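Local coordinates for phytase (Citrobacter braakii, PDB 3ZHC), which belongs to branch 2 of the histidine phosphatase superfamily, enzymes built on a mixed beta sheet packed between helices, at residues E31-V36 / V316-I321; A106-T111 / P145-V150; G352-E357 / V371-Q376. The protein carries 2 engineered substitutions. All coordinates share one frame; numbering follows the deposited sequence.

Near the N terminus, strand 28-38 stays without this partner until 279 residues later, when segment 316-321 returns beside it: interaction 1 closes this long loop. Interaction 2 is nested within it, bringing the loop at 145-150 back over the end of strand 105-109 after 33 residues. Interaction 3 follows in series, a hairpin with only 13 residues between its segments; no two contacts cross. All three reach one mixed sheet, in which 105-109 pairs with 318-323, 318-323 with 28-38, 28-38 with 353-361 and 353-361 with 366-375. Interactions 1 and 2 meet through Phe-320 and Ile-108, interactions 1 and 3 through Val-34 and Phe-356.

Interaction 1 of 3, residues E31-V36 / V316-I321; sequences ERVVIV and VSLLFI
Ile-35 packs against both Leu-318 and Phe-320, and this trio is the closely fitted part of a parallel strand pair. Ile-35 CD1 meets Leu-318 CD1 at 3.6 Å, while Ile-35 CG2 touches Phe-320 CD1, also at 3.6 Å, obliquely to the ring. The torsion explains the division of labour: CG2 stands anti to the backbone N (chi1 -63° for CG1), which sends one branch to each neighbour. Val-33 adds CG1 beside Leu-318 CD1 at 3.9 Å. Helix 71-90 packs over this face through Phe-88, and Phe-122 stacks on the Phe-320 ring. On the Val-34, Leu-319 and Ile-321 face the cross-strand contacts are wider, Val-34 CG1 lying 4.3 Å from Leu-319 CD2, and helix 282-301 lies over them.

The axes, 4.7 Å apart and 7° from parallel, carry a regular ladder. Ile-35 turns both its backbone N and O to this one partner, the N donating to Leu-319 O at 2.8 Å and the O accepting from Ile-321 N at 2.7 Å, while Val-34 bonds to Phe-356 on the opposite edge. Toward the partly exposed Glu-31 the ladder is bent rather than longer: Val-33 N meets Ser-317 O at 141°, and beyond it a water bridges Glu-31 O and Ser-317 OG. Arg-32 instead turns its guanidinium to the carbonyls of Ala-299 and Thr-302. The chemistry thus implies an apolar, directly bonded centre that gives way to water and charge at one end.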
ATOM      1  N   GLU B  31      23.856  19.591  12.332  1.00 25.16           N
ATOM      2  CA  GLU B  31      24.413  20.930  12.024  1.00 24.66           C
ATOM      3  C   GLU B  31      23.478  21.858  11.240  1.00 23.84           C
ATOM      4  O   GLU B  31      23.509  23.062  11.461  1.00 23.67           O
ATOM      5  CB  GLU B  31      25.764  20.787  11.293  1.00 24.82           C
ATOM      6  CG  GLU B  31      26.945  20.447  12.252  1.00 25.68           C
ATOM      7  CD  GLU B  31      28.325  20.587  11.594  1.00 26.91           C
ATOM      8  OE1 GLU B  31      28.461  20.313  10.363  1.00 27.18           O
ATOM      9  OE2 GLU B  31      29.283  20.969  12.319  1.00 28.00           O
ATOM     10  N   ARG B  32      22.670  21.295  10.326  1.00 22.86           N
ATOM     11  CA  ARG B  32      21.742  22.076   9.479  1.00 22.16           C
ATOM     12  C   ARG B  32      20.489  21.294   9.105  1.00 21.28           C
ATOM     13  O   ARG B  32      20.538  20.076   8.973  1.00 21.18           O
ATOM     14  CB  ARG B  32      22.411  22.504   8.172  1.00 22.20           C
ATOM     15  CG  ARG B  32      23.697  23.238   8.308  1.00 22.64           C
ATOM     16  CD  ARG B  32      24.205  23.657   6.989  1.00 23.24           C
ATOM     17  NE  ARG B  32      25.525  24.281   7.076  1.00 23.88           N
ATOM     18  CZ  ARG B  32      26.216  24.748   6.029  1.00 24.60           C
ATOM     19  NH1 ARG B  32      25.722  24.674   4.781  1.00 24.57           N
ATOM     20  NH2 ARG B  32      27.420  25.300   6.223  1.00 25.30           N
ATOM     21  N   VAL B  33      19.371  22.010   8.937  1.00 20.29           N
ATOM     22  CA  VAL B  33      18.107  21.417   8.490  1.00 19.59           C
ATOM     23  C   VAL B  33      17.426  22.302   7.441  1.00 18.74           C
ATOM     24  O   VAL B  33      17.435  23.518   7.540  1.00 18.54           O
ATOM     25  CB  VAL B  33      17.112  21.131   9.680  1.00 19.68           C
ATOM     26  CG1 VAL B  33      15.749  20.572   9.170  1.00 19.43           C
ATOM     27  CG2 VAL B  33      17.723  20.162  10.684  1.00 19.77           C
ATOM     28  N   VAL B  34      16.860  21.664   6.430  1.00 17.87           N
ATOM     29  CA  VAL B  34      16.006  22.337   5.470  1.00 17.10           C
ATOM     30  C   VAL B  34      14.691  21.605   5.532  1.00 16.47           C
ATOM     31  O   VAL B  34      14.669  20.389   5.465  1.00 16.39           O
ATOM     32  CB  VAL B  34      16.556  22.325   4.045  1.00 17.20           C
ATOM     33  CG1 VAL B  34      15.579  23.052   3.082  1.00 17.01           C
ATOM     34  CG2 VAL B  34      17.910  22.982   3.988  1.00 17.04           C
ATOM     35  N   ILE B  35      13.596  22.361   5.683  1.00 15.77           N
ATOM     36  CA  ILE B  35      12.248  21.822   5.689  1.00 15.07           C
ATOM     37  C   ILE B  35      11.504  22.399   4.513  1.00 14.53           C
ATOM     38  O   ILE B  35      11.467  23.620   4.358  1.00 14.45           O
ATOM     39  CB  ILE B  35      11.487  22.173   6.991  1.00 15.06           C
ATOM     40  CG1 ILE B  35      12.165  21.539   8.206  1.00 14.82           C
ATOM     41  CG2 ILE B  35       9.999  21.711   6.913  1.00 14.91           C
ATOM     42  CD1 ILE B  35      11.529  21.935   9.582  1.00 14.50           C
ATOM     43  N   VAL B  36      10.931  21.526   3.670  1.00 13.80           N
ATOM     44  CA  VAL B  36       9.992  21.940   2.634  1.00 13.37           C
ATOM     45  C   VAL B  36       8.630  21.492   3.169  1.00 13.04           C
ATOM     46  O   VAL B  36       8.355  20.284   3.263  1.00 13.00           O
ATOM     47  CB  VAL B  36      10.261  21.314   1.277  1.00 13.31           C
ATOM     48  CG1 VAL B  36       9.224  21.780   0.284  1.00 12.91           C
ATOM     49  CG2 VAL B  36      11.631  21.681   0.791  1.00 13.31           C
ATOM     50  N   VAL B 316      22.212  28.683   7.366  1.00 22.09           N
ATOM     51  CA  VAL B 316      21.388  28.837   8.557  1.00 21.57           C
ATOM     52  C   VAL B 316      21.182  27.444   9.111  1.00 21.11           C
ATOM     53  O   VAL B 316      21.312  26.462   8.366  1.00 21.12           O
ATOM     54  CB  VAL B 316      20.030  29.519   8.247  1.00 21.60           C
ATOM     55  CG1 VAL B 316      20.247  30.986   7.758  1.00 21.27           C
ATOM     56  CG2 VAL B 316      19.228  28.717   7.228  1.00 21.26           C
ATOM     57  N   SER B 317      20.872  27.349  10.399  1.00 20.47           N
ATOM     58  CA  SER B 317      20.648  26.042  11.049  1.00 20.10           C
ATOM     59  C   SER B 317      19.325  25.410  10.631  1.00 19.49           C
ATOM     60  O   SER B 317      19.231  24.192  10.529  1.00 19.48           O
ATOM     61  CB  SER B 317      20.693  26.163  12.588  1.00 20.19           C
ATOM     62  OG  SER B 317      21.935  26.688  13.027  1.00 20.59           O
ATOM     63  N   LEU B 318      18.314  26.253  10.408  1.00 18.81           N
ATOM     64  CA  LEU B 318      16.990  25.825   9.976  1.00 18.24           C
ATOM     65  C   LEU B 318      16.465  26.776   8.918  1.00 17.65           C
ATOM     66  O   LEU B 318      16.276  27.953   9.196  1.00 17.66           O
ATOM     67  CB  LEU B 318      16.025  25.779  11.174  1.00 18.27           C
ATOM     68  CG  LEU B 318      14.546  25.461  10.913  1.00 18.28           C
ATOM     69  CD1 LEU B 318      14.390  24.091  10.265  1.00 18.44           C
ATOM     70  CD2 LEU B 318      13.756  25.545  12.200  1.00 18.07           C
ATOM     71  N   LEU B 319      16.253  26.254   7.706  1.00 16.94           N
ATOM     72  CA  LEU B 319      15.605  26.971   6.611  1.00 16.36           C
ATOM     73  C   LEU B 319      14.260  26.268   6.431  1.00 15.78           C
ATOM     74  O   LEU B 319      14.231  25.096   6.073  1.00 15.76           O
ATOM     75  CB  LEU B 319      16.440  26.915   5.328  1.00 16.28           C
ATOM     76  CG  LEU B 319      15.848  27.516   4.041  1.00 16.43           C
ATOM     77  CD1 LEU B 319      15.640  29.015   4.159  1.00 15.84           C
ATOM     78  CD2 LEU B 319      16.724  27.193   2.807  1.00 16.33           C
ATOM     79  N   PHE B 320      13.160  26.978   6.694  1.00 15.04           N
ATOM     80  CA  PHE B 320      11.796  26.435   6.555  1.00 14.44           C
ATOM     81  C   PHE B 320      11.190  27.048   5.315  1.00 13.90           C
ATOM     82  O   PHE B 320      11.156  28.271   5.190  1.00 13.85           O
ATOM     83  CB  PHE B 320      10.976  26.766   7.797  1.00 14.50           C
ATOM     84  CG  PHE B 320       9.552  26.257   7.758  1.00 14.30           C
ATOM     85  CD1 PHE B 320       9.246  24.971   8.207  1.00 13.83           C
ATOM     86  CD2 PHE B 320       8.506  27.077   7.268  1.00 13.99           C
ATOM     87  CE1 PHE B 320       7.920  24.491   8.174  1.00 13.95           C
ATOM     88  CE2 PHE B 320       7.169  26.599   7.233  1.00 13.88           C
ATOM     89  CZ  PHE B 320       6.881  25.313   7.688  1.00 13.93           C
ATOM     90  N   ILE B 321      10.715  26.204   4.391  1.00 13.35           N
ATOM     91  CA  ILE B 321      10.154  26.653   3.108  1.00 12.90           C
ATOM     92  C   ILE B 321       8.679  26.205   3.011  1.00 12.61           C
ATOM     93  O   ILE B 321       8.399  25.005   3.005  1.00 12.56           O
ATOM     94  CB  ILE B 321      10.972  26.141   1.900  1.00 12.91           C
ATOM     95  CG1 ILE B 321      12.458  26.510   2.046  1.00 12.79           C
ATOM     96  CG2 ILE B 321      10.415  26.715   0.576  1.00 12.69           C
ATOM     97  CD1 ILE B 321      13.315  26.153   0.832  1.00 12.27           C
TER
HETATM   98  O   HOH W   1      24.423  25.226  12.755  1.00 41.64           O
HETATM   99  O   HOH W   2      19.778  25.028   6.676  1.00 17.13           O

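Interaction 2 of 3, residues A106-T111 / P145-V150; sequences AVIADT and PLFNPV
Asp-110 OD2 is held by two donors: a water at 2.7 Å, which also accepts from Asn-148 ND2, and NE2 of His-324. This is the C-terminal end of strand 105-109 in the histidine phosphatase fold, and His-324 opens the His-Asp pair characteristic of the family. The other carboxylate oxygen is doubly bound as well. Asp-110 OD1 accepts from Thr-111 N at 2.8 Å, met from 42° out of the carboxylate plane, and from a second water that also accepts a hydrogen bond from Asn-148 ND2. The two waters thus join the side chains, since Asn-148 ND2 itself stops 4.0 Å from Asp-110 OD2.

Beneath this polar network lies a stack. With CG anti to the backbone N (chi1 -169°), the carboxylate lies along the Phe-147 ring, their planes only 9° apart. Asp-110 CB sits over the ring centre, 3.5 Å from the centroid, in a CH-pi contact. The flat support and the four bonds together would fix the rotation of the carboxylate. Phe-147 O is met by Asn-327 ND2, which ties the loop to helix 325-335. At the apolar edge, Ile-108 CG2 approaches Phe-147 CZ near the ring plane at 4.2 Å and touches Leu-146 CD2 at 4.1 Å.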
ATOM      1  N   ALA B 106      15.732  31.022   9.114  1.00 21.29           N
ATOM      2  CA  ALA B 106      15.211  31.784   7.988  1.00 20.50           C
ATOM      3  C   ALA B 106      13.961  31.064   7.452  1.00 19.76           C
ATOM      4  O   ALA B 106      13.899  29.836   7.464  1.00 19.63           O
ATOM      5  CB  ALA B 106      16.245  31.932   6.916  1.00 20.45           C
ATOM      6  N   VAL B 107      12.974  31.834   7.000  1.00 18.95           N
ATOM      7  CA  VAL B 107      11.733  31.277   6.435  1.00 18.23           C
ATOM      8  C   VAL B 107      11.437  31.892   5.066  1.00 17.64           C
ATOM      9  O   VAL B 107      11.533  33.101   4.897  1.00 17.67           O
ATOM     10  CB  VAL B 107      10.535  31.478   7.382  1.00 18.22           C
ATOM     11  CG1 VAL B 107       9.204  31.026   6.710  1.00 18.05           C
ATOM     12  CG2 VAL B 107      10.766  30.727   8.672  1.00 17.99           C
ATOM     13  N   ILE B 108      11.092  31.030   4.105  1.00 16.90           N
ATOM     14  CA  ILE B 108      10.662  31.425   2.766  1.00 16.31           C
ATOM     15  C   ILE B 108       9.254  30.899   2.545  1.00 15.94           C
ATOM     16  O   ILE B 108       8.965  29.754   2.882  1.00 15.85           O
ATOM     17  CB  ILE B 108      11.552  30.826   1.677  1.00 16.21           C
ATOM     18  CG1 ILE B 108      12.991  31.354   1.793  1.00 15.82           C
ATOM     19  CG2 ILE B 108      10.974  31.129   0.282  1.00 15.96           C
ATOM     20  CD1 ILE B 108      13.963  30.632   0.907  1.00 15.36           C
ATOM     21  N   ALA B 109       8.386  31.734   1.976  1.00 15.51           N
ATOM     22  CA  ALA B 109       7.024  31.348   1.652  1.00 15.21           C
ATOM     23  C   ALA B 109       6.673  31.759   0.233  1.00 14.85           C
ATOM     24  O   ALA B 109       7.180  32.793  -0.285  1.00 14.84           O
ATOM     25  CB  ALA B 109       6.034  31.974   2.649  1.00 15.09           C
ATOM     26  N   ASP B 110       5.803  30.962  -0.402  1.00 14.25           N
ATOM     27  CA  ASP B 110       5.264  31.298  -1.696  1.00 14.02           C
ATOM     28  C   ASP B 110       4.298  32.516  -1.463  1.00 13.97           C
ATOM     29  O   ASP B 110       3.906  32.794  -0.331  1.00 13.45           O
ATOM     30  CB  ASP B 110       4.573  30.077  -2.313  1.00 13.87           C
ATOM     31  CG  ASP B 110       4.216  30.250  -3.783  1.00 13.85           C
ATOM     32  OD1 ASP B 110       4.546  31.292  -4.428  1.00 14.28           O
ATOM     33  OD2 ASP B 110       3.591  29.327  -4.306  1.00 13.70           O
ATOM     34  N   THR B 111       3.931  33.220  -2.539  1.00 14.04           N
ATOM     35  CA  THR B 111       3.148  34.488  -2.431  1.00 14.24           C
ATOM     36  C   THR B 111       1.679  34.340  -1.959  1.00 14.20           C
ATOM     37  O   THR B 111       1.020  35.349  -1.689  1.00 14.27           O
ATOM     38  CB  THR B 111       3.179  35.252  -3.763  1.00 14.23           C
ATOM     39  OG1 THR B 111       2.660  34.421  -4.795  1.00 14.68           O
ATOM     40  CG2 THR B 111       4.615  35.633  -4.116  1.00 14.38           C
ATOM     41  N   PRO B 145       8.822  31.783  -9.050  1.00 27.23           N
ATOM     42  CA  PRO B 145       9.342  30.626  -9.830  1.00 26.65           C
ATOM     43  C   PRO B 145      10.009  29.490  -9.021  1.00 26.07           C
ATOM     44  O   PRO B 145      10.158  28.395  -9.546  1.00 25.94           O
ATOM     45  CB  PRO B 145      10.365  31.278 -10.787  1.00 26.66           C
ATOM     46  CG  PRO B 145      10.745  32.535 -10.136  1.00 26.92           C
ATOM     47  CD  PRO B 145       9.562  33.018  -9.376  1.00 27.17           C
ATOM     48  N   LEU B 146      10.407  29.750  -7.770  1.00 25.44           N
ATOM     49  CA  LEU B 146      10.934  28.690  -6.876  1.00 25.03           C
ATOM     50  C   LEU B 146       9.923  27.565  -6.692  1.00 24.67           C
ATOM     51  O   LEU B 146      10.298  26.401  -6.606  1.00 24.48           O
ATOM     52  CB  LEU B 146      11.312  29.257  -5.496  1.00 24.92           C
ATOM     53  CG  LEU B 146      11.878  28.304  -4.431  1.00 24.92           C
ATOM     54  CD1 LEU B 146      13.206  27.742  -4.899  1.00 24.46           C
ATOM     55  CD2 LEU B 146      12.026  28.999  -3.078  1.00 24.59           C
ATOM     56  N   PHE B 147       8.642  27.943  -6.633  1.00 24.36           N
ATOM     57  CA  PHE B 147       7.532  27.011  -6.457  1.00 24.15           C
ATOM     58  C   PHE B 147       6.877  26.582  -7.770  1.00 24.41           C
ATOM     59  O   PHE B 147       6.272  25.524  -7.816  1.00 24.21           O
ATOM     60  CB  PHE B 147       6.490  27.635  -5.523  1.00 23.90           C
ATOM     61  CG  PHE B 147       7.051  28.005  -4.186  1.00 22.84           C
ATOM     62  CD1 PHE B 147       7.097  27.068  -3.151  1.00 21.78           C
ATOM     63  CD2 PHE B 147       7.556  29.296  -3.954  1.00 21.84           C
ATOM     64  CE1 PHE B 147       7.636  27.412  -1.882  1.00 21.38           C
ATOM     65  CE2 PHE B 147       8.093  29.648  -2.702  1.00 21.53           C
ATOM     66  CZ  PHE B 147       8.131  28.697  -1.661  1.00 21.05           C
ATOM     67  N   ASN B 148       6.998  27.408  -8.828  1.00 24.82           N
ATOM     68  CA  ASN B 148       6.373  27.142 -10.142  1.00 25.21           C
ATOM     69  C   ASN B 148       7.288  27.567 -11.321  1.00 25.18           C
ATOM     70  O   ASN B 148       6.987  28.548 -12.020  1.00 25.05           O
ATOM     71  CB  ASN B 148       5.015  27.890 -10.260  1.00 25.38           C
ATOM     72  CG  ASN B 148       4.041  27.559  -9.140  1.00 26.36           C
ATOM     73  OD1 ASN B 148       3.493  26.443  -9.077  1.00 28.13           O
ATOM     74  ND2 ASN B 148       3.795  28.556  -8.229  1.00 27.45           N
ATOM     75  N   PRO B 149       8.402  26.840 -11.550  1.00 25.32           N
ATOM     76  CA  PRO B 149       9.349  27.242 -12.604  1.00 25.56           C
ATOM     77  C   PRO B 149       8.843  27.077 -14.052  1.00 25.95           C
ATOM     78  O   PRO B 149       9.291  27.807 -14.922  1.00 25.81           O
ATOM     79  CB  PRO B 149      10.551  26.327 -12.352  1.00 25.45           C
ATOM     80  CG  PRO B 149       9.993  25.165 -11.715  1.00 25.26           C
ATOM     81  CD  PRO B 149       8.865  25.628 -10.865  1.00 25.35           C
ATOM     82  N   VAL B 150       7.911  26.154 -14.299  1.00 26.53           N
ATOM     83  CA  VAL B 150       7.429  25.911 -15.687  1.00 27.08           C
ATOM     84  C   VAL B 150       6.588  27.128 -16.268  1.00 27.71           C
ATOM     85  O   VAL B 150       6.229  27.123 -17.441  1.00 27.84           O
ATOM     86  CB  VAL B 150       6.701  24.531 -15.828  1.00 27.07           C
ATOM     87  CG1 VAL B 150       6.609  24.121 -17.272  1.00 27.11           C
ATOM     88  CG2 VAL B 150       7.441  23.450 -15.054  1.00 26.94           C
TER
HETATM   89  O   HOH W   3       2.026  29.519  -6.468  1.00 40.98           O
HETATM   90  O   HOH W   4       4.119  31.274  -7.146  1.00 46.47           O

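Interaction 3 of 3, residues G352-E357 / V371-Q376; sequences GELVFE and VSFVYQ
Glu-353 and Val-374 form an antiparallel hydrogen-bonded pair, each satisfying the other's backbone. Glu-353 N donates to Val-374 O at 2.7 Å, and Val-374 N donates in return to Glu-353 O at 2.8 Å. Two residues along, Val-355 and Ser-372 repeat the exchange: Val-355 N meets Ser-372 O almost straight, at 178°, and Ser-372 N donates to Val-355 O at 2.9 Å. Three of these acceptors also take a CA-H contact, the shortest from Phe-373 CA to Glu-353 O at 3.2 Å.

That same Glu-353 oxygen lies over one face of the Phe-373 ring, 3.5 Å above its plane and toward the rim. With CG anti to the backbone N (chi1 -160°), the ring leans across to the partner strand, and its CE1 comes within 3.6 Å of Gly-352 CA, where no side chain intervenes. Leu-354 CD1 reaches the ring at its edge and also touches Val-371 CG1. On the other face of the sheet, Val-355 CG2 meets Val-374 CG2 at 3.8 Å.

The buried acidic ends find partners elsewhere: Glu-353 OE1 accepts from Gln-84 NE2, while Glu-357 accepts from Trp-359 NE1 through OE1 and makes a salt bridge from OE2 to Lys-395 NZ. The outer edge of each strand is bonded onward too, Phe-356 to Val-34 and Val-371 to Leu-398. With the two directions 145° apart, the arrangement is a twisted beta hairpin, strands 353-361 and 366-375, set within the mixed sheet of a branch 2 histidine phosphatase.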
ATOM      1  N   GLY B 352       2.436  18.879   6.132  1.00 12.76           N
ATOM      2  CA  GLY B 352       3.422  17.789   5.976  1.00 12.87           C
ATOM      3  C   GLY B 352       4.786  18.351   5.605  1.00 13.10           C
ATOM      4  O   GLY B 352       4.891  19.245   4.751  1.00 12.88           O
ATOM      5  N   GLU B 353       5.830  17.831   6.245  1.00 13.47           N
ATOM      6  CA  GLU B 353       7.180  18.357   6.079  1.00 13.83           C
ATOM      7  C   GLU B 353       8.122  17.323   5.569  1.00 14.17           C
ATOM      8  O   GLU B 353       8.214  16.253   6.135  1.00 14.07           O
ATOM      9  CB  GLU B 353       7.699  18.851   7.415  1.00 13.81           C
ATOM     10  CG  GLU B 353       6.958  20.024   7.959  1.00 13.75           C
ATOM     11  CD  GLU B 353       7.451  20.462   9.340  1.00 13.83           C
ATOM     12  OE1 GLU B 353       8.386  19.821   9.889  1.00 13.92           O
ATOM     13  OE2 GLU B 353       6.897  21.446   9.872  1.00 13.08           O
ATOM     14  N   LEU B 354       8.826  17.662   4.482  1.00 14.70           N
ATOM     15  CA  LEU B 354       9.899  16.863   3.956  1.00 15.05           C
ATOM     16  C   LEU B 354      11.124  17.519   4.610  1.00 15.56           C
ATOM     17  O   LEU B 354      11.403  18.702   4.383  1.00 15.41           O
ATOM     18  CB  LEU B 354       9.904  16.918   2.451  1.00 15.01           C
ATOM     19  CG  LEU B 354      10.779  15.960   1.647  1.00 15.50           C
ATOM     20  CD1 LEU B 354      10.631  14.485   2.091  1.00 15.60           C
ATOM     21  CD2 LEU B 354      10.471  16.103   0.144  1.00 15.46           C
ATOM     22  N   VAL B 355      11.837  16.752   5.441  1.00 16.26           N
ATOM     23  CA  VAL B 355      12.938  17.284   6.267  1.00 16.84           C
ATOM     24  C   VAL B 355      14.286  16.732   5.801  1.00 17.46           C
ATOM     25  O   VAL B 355      14.476  15.530   5.779  1.00 17.50           O
ATOM     26  CB  VAL B 355      12.704  16.945   7.769  1.00 16.76           C
ATOM     27  CG1 VAL B 355      13.819  17.491   8.635  1.00 16.83           C
ATOM     28  CG2 VAL B 355      11.361  17.496   8.231  1.00 16.68           C
ATOM     29  N   PHE B 356      15.197  17.635   5.434  1.00 18.27           N
ATOM     30  CA  PHE B 356      16.551  17.302   5.010  1.00 18.92           C
ATOM     31  C   PHE B 356      17.487  17.739   6.142  1.00 19.75           C
ATOM     32  O   PHE B 356      17.631  18.933   6.395  1.00 19.66           O
ATOM     33  CB  PHE B 356      16.900  18.011   3.703  1.00 18.92           C
ATOM     34  CG  PHE B 356      15.981  17.662   2.557  1.00 18.43           C
ATOM     35  CD1 PHE B 356      14.781  18.368   2.359  1.00 18.11           C
ATOM     36  CD2 PHE B 356      16.305  16.635   1.669  1.00 18.02           C
ATOM     37  CE1 PHE B 356      13.911  18.041   1.276  1.00 17.71           C
ATOM     38  CE2 PHE B 356      15.448  16.307   0.591  1.00 17.59           C
ATOM     39  CZ  PHE B 356      14.249  17.015   0.404  1.00 17.48           C
ATOM     40  N   GLU B 357      18.105  16.760   6.815  1.00 20.78           N
ATOM     41  CA  GLU B 357      18.988  16.981   7.965  1.00 21.64           C
ATOM     42  C   GLU B 357      20.445  16.724   7.612  1.00 22.18           C
ATOM     43  O   GLU B 357      20.749  15.698   7.057  1.00 22.09           O
ATOM     44  CB  GLU B 357      18.601  16.037   9.097  1.00 21.78           C
ATOM     45  CG  GLU B 357      17.241  16.310   9.728  1.00 22.42           C
ATOM     46  CD  GLU B 357      16.745  15.160  10.593  1.00 23.66           C
ATOM     47  OE1 GLU B 357      17.522  14.227  10.892  1.00 24.49           O
ATOM     48  OE2 GLU B 357      15.561  15.185  10.978  1.00 25.49           O
ATOM     49  N   VAL B 371      16.909  12.080   5.349  1.00 21.65           N
ATOM     50  CA  VAL B 371      15.657  12.592   4.814  1.00 21.09           C
ATOM     51  C   VAL B 371      14.488  11.950   5.562  1.00 20.66           C
ATOM     52  O   VAL B 371      14.436  10.727   5.700  1.00 20.51           O
ATOM     53  CB  VAL B 371      15.505  12.318   3.299  1.00 21.11           C
ATOM     54  CG1 VAL B 371      14.245  13.032   2.746  1.00 21.01           C
ATOM     55  CG2 VAL B 371      16.730  12.760   2.546  1.00 20.85           C
ATOM     56  N   SER B 372      13.560  12.786   6.036  1.00 20.05           N
ATOM     57  CA  SER B 372      12.384  12.331   6.775  1.00 19.70           C
ATOM     58  C   SER B 372      11.132  13.032   6.312  1.00 19.09           C
ATOM     59  O   SER B 372      11.201  14.081   5.671  1.00 18.91           O
ATOM     60  CB  SER B 372      12.567  12.614   8.268  1.00 19.75           C
ATOM     61  OG  SER B 372      13.684  11.932   8.773  1.00 20.49           O
ATOM     62  N   PHE B 373       9.981  12.442   6.634  1.00 18.55           N
ATOM     63  CA  PHE B 373       8.700  13.115   6.431  1.00 18.13           C
ATOM     64  C   PHE B 373       8.026  13.266   7.790  1.00 17.75           C
ATOM     65  O   PHE B 373       7.662  12.276   8.398  1.00 17.48           O
ATOM     66  CB  PHE B 373       7.773  12.414   5.424  1.00 18.07           C
ATOM     67  CG  PHE B 373       6.713  13.348   4.873  1.00 17.60           C
ATOM     68  CD1 PHE B 373       5.534  13.568   5.558  1.00 16.96           C
ATOM     69  CD2 PHE B 373       6.930  14.040   3.665  1.00 17.39           C
ATOM     70  CE1 PHE B 373       4.564  14.455   5.043  1.00 16.93           C
ATOM     71  CE2 PHE B 373       5.969  14.922   3.156  1.00 16.74           C
ATOM     72  CZ  PHE B 373       4.793  15.127   3.841  1.00 16.44           C
ATOM     73  N   VAL B 374       7.882  14.521   8.250  1.00 17.46           N
ATOM     74  CA  VAL B 374       7.237  14.848   9.542  1.00 17.26           C
ATOM     75  C   VAL B 374       5.821  15.388   9.266  1.00 17.12           C
ATOM     76  O   VAL B 374       5.640  16.289   8.437  1.00 17.16           O
ATOM     77  CB  VAL B 374       8.074  15.851  10.355  1.00 17.22           C
ATOM     78  CG1 VAL B 374       7.369  16.242  11.634  1.00 17.18           C
ATOM     79  CG2 VAL B 374       9.435  15.252  10.662  1.00 17.22           C
ATOM     80  N   TYR B 375       4.835  14.827   9.971  1.00 16.88           N
ATOM     81  CA  TYR B 375       3.423  15.108   9.736  1.00 16.68           C
ATOM     82  C   TYR B 375       2.581  14.827  10.981  1.00 16.73           C
ATOM     83  O   TYR B 375       3.080  14.281  11.960  1.00 16.83           O
ATOM     84  CB  TYR B 375       2.928  14.202   8.615  1.00 16.57           C
ATOM     85  CG  TYR B 375       2.831  12.736   9.049  1.00 16.35           C
ATOM     86  CD1 TYR B 375       3.995  11.932   9.206  1.00 16.07           C
ATOM     87  CD2 TYR B 375       1.584  12.152   9.324  1.00 15.90           C
ATOM     88  CE1 TYR B 375       3.892  10.577   9.620  1.00 16.11           C
ATOM     89  CE2 TYR B 375       1.473  10.805   9.736  1.00 15.99           C
ATOM     90  CZ  TYR B 375       2.618  10.027   9.882  1.00 15.77           C
ATOM     91  OH  TYR B 375       2.493   8.741  10.276  1.00 15.93           O
ATOM     92  N   GLN B 376       1.302  15.203  10.914  1.00 16.67           N
ATOM     93  CA  GLN B 376       0.314  14.882  11.941  1.00 16.69           C
ATOM     94  C   GLN B 376      -0.651  13.903  11.375  1.00 16.89           C
ATOM     95  O   GLN B 376      -1.077  14.048  10.208  1.00 16.91           O
ATOM     96  CB  GLN B 376      -0.452  16.123  12.361  1.00 16.68           C
ATOM     97  CG  GLN B 376       0.381  17.100  13.208  1.00 16.43           C
ATOM     98  CD  GLN B 376       0.064  18.539  12.919  1.00 15.96           C
ATOM     99  OE1 GLN B 376       0.065  18.945  11.775  1.00 15.92           O
ATOM    100  NE2 GLN B 376      -0.193  19.328  13.963  1.00 15.71           N
TER